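Local coordinates for lactate dehydrogenase, adjacent gene encodes predicted malate dehydrogenase (Cryptosporidium parvum, PDB 4ND5), which probably interconverts pyruvate and (S)-lactate, using NADH and NAD(+) as the redox cofactor pair, at residues M181-S186 with E211-T216. Residues are numbered along the deposited sequence; the frame is centred on the assembly and turned at random.
Unlike the reference sequence in segment 181-186: Ala184 (reference Val).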
# COMPACT_ATOMS: atom_id res chain seq x y z
N MET A 181 -20.74 -19.43 19.09
CA MET A 181 -19.40 -18.84 18.98
C MET A 181 -18.58 -19.07 20.25
O MET A 181 -19.10 -18.93 21.35
CB MET A 181 -19.56 -17.34 18.76
CG MET A 181 -18.29 -16.57 18.47
SD MET A 181 -18.59 -14.80 18.57
CE MET A 181 -19.89 -14.60 17.35
N VAL A 182 -17.30 -19.41 20.08
CA VAL A 182 -16.40 -19.65 21.21
C VAL A 182 -15.13 -18.79 21.13
O VAL A 182 -14.16 -19.18 20.47
CB VAL A 182 -16.01 -21.14 21.32
CG1 VAL A 182 -15.10 -21.37 22.53
CG2 VAL A 182 -17.25 -22.01 21.40
N PRO A 183 -15.13 -17.62 21.79
CA PRO A 183 -13.88 -16.87 21.93
C PRO A 183 -12.91 -17.57 22.88
O PRO A 183 -13.05 -17.48 24.10
CB PRO A 183 -14.35 -15.52 22.50
CG PRO A 183 -15.78 -15.43 22.13
CD PRO A 183 -16.29 -16.83 22.22
N ALA A 184 -11.93 -18.27 22.31
CA ALA A 184 -10.95 -19.02 23.10
C ALA A 184 -10.02 -18.10 23.90
O ALA A 184 -8.98 -17.67 23.40
CB ALA A 184 -10.14 -19.93 22.19
N THR A 185 -10.40 -17.83 25.15
CA THR A 185 -9.61 -16.96 26.02
C THR A 185 -8.17 -17.46 26.25
O THR A 185 -7.28 -16.67 26.55
CB THR A 185 -10.29 -16.76 27.39
OG1 THR A 185 -10.57 -18.03 27.98
CG2 THR A 185 -11.59 -15.97 27.24
N SER A 186 -7.96 -18.76 26.08
CA SER A 186 -6.62 -19.35 26.18
C SER A 186 -5.73 -19.04 24.96
O SER A 186 -4.52 -19.25 25.01
CB SER A 186 -6.73 -20.87 26.35
OG SER A 186 -7.64 -21.42 25.41
N GLU A 211 -16.79 -9.90 30.02
CA GLU A 211 -17.50 -8.86 29.29
C GLU A 211 -17.04 -8.81 27.83
O GLU A 211 -17.86 -8.76 26.92
CB GLU A 211 -17.31 -7.50 29.96
CG GLU A 211 -18.17 -6.37 29.38
CD GLU A 211 -17.55 -5.68 28.17
OE1 GLU A 211 -16.32 -5.79 27.96
OE2 GLU A 211 -18.30 -5.01 27.43
N ILE A 212 -15.72 -8.82 27.63
CA ILE A 212 -15.14 -8.84 26.29
C ILE A 212 -15.59 -10.07 25.50
O ILE A 212 -15.93 -9.96 24.32
CB ILE A 212 -13.59 -8.78 26.35
CG1 ILE A 212 -13.14 -7.38 26.79
CG2 ILE A 212 -12.97 -9.12 25.00
CD1 ILE A 212 -11.71 -7.31 27.28
N VAL A 213 -15.60 -11.24 26.15
CA VAL A 213 -16.09 -12.48 25.53
C VAL A 213 -17.57 -12.33 25.16
O VAL A 213 -17.98 -12.70 24.06
CB VAL A 213 -15.91 -13.69 26.48
CG1 VAL A 213 -16.65 -14.92 25.95
CG2 VAL A 213 -14.44 -14.02 26.66
N CYS A 214 -18.35 -11.77 26.08
CA CYS A 214 -19.78 -11.53 25.85
C CYS A 214 -20.00 -10.51 24.73
O CYS A 214 -20.82 -10.73 23.83
CB CYS A 214 -20.42 -11.02 27.15
SG CYS A 214 -22.20 -10.74 27.05
N HIS A 215 -19.25 -9.41 24.79
CA HIS A 215 -19.31 -8.36 23.77
C HIS A 215 -19.07 -8.94 22.36
O HIS A 215 -19.79 -8.61 21.42
CB HIS A 215 -18.27 -7.28 24.11
CG HIS A 215 -18.43 -6.01 23.34
ND1 HIS A 215 -17.50 -4.99 23.39
CD2 HIS A 215 -19.41 -5.57 22.50
CE1 HIS A 215 -17.90 -3.99 22.64
NE2 HIS A 215 -19.05 -4.32 22.08
N THR A 216 -18.06 -9.81 22.24
CA THR A 216 -17.76 -10.49 20.98
C THR A 216 -18.96 -11.25 20.41
O THR A 216 -19.18 -11.25 19.20
CB THR A 216 -16.61 -11.50 21.16
OG1 THR A 216 -15.54 -10.89 21.89
CG2 THR A 216 -16.09 -11.98 19.81
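The ring of Pro183 packs between Val213 and Thr216, three residues apart on the same flank of the helix. Its CG lies 4.0 Å from Val213 CG1 and 4.1 Å from Thr216 CB, and also rests against Val213 O. Val213 splits its two methyls between two partners: with CG1 anti to the backbone N (chi1 170°), that branch meets the proline, while CG2 meets Thr185 CG2 at 3.5 Å, the two side chains crossing nearly at right angles. The hydroxyl of Thr185 turns instead to Glu295. Thr216 keeps its polar atom on its own helix, OG1 giving a hydrogen bond of 2.6 Å to Ile212 O, which also accepts Thr216 N from the opposite face of the carbonyl plane. Met181 runs extended before bending at chi3, and its SD lies 3.7 Å from Thr216 O and 4.0 Å from Thr216 CG2. The axes of strand 181-184 and helical residues 211-216 make 145°, roughly antiparallel, without hydrogen bonds between the two segments. The side chain of Thr216 comes within about 5 Å of that of Arg153, which binds pyruvate. In the C-terminal alpha/beta domain, strand 181-190 pairs with strand 169-175, and helix 147-162 packs against both segments, Phe154 touching Pro183 and Thr216.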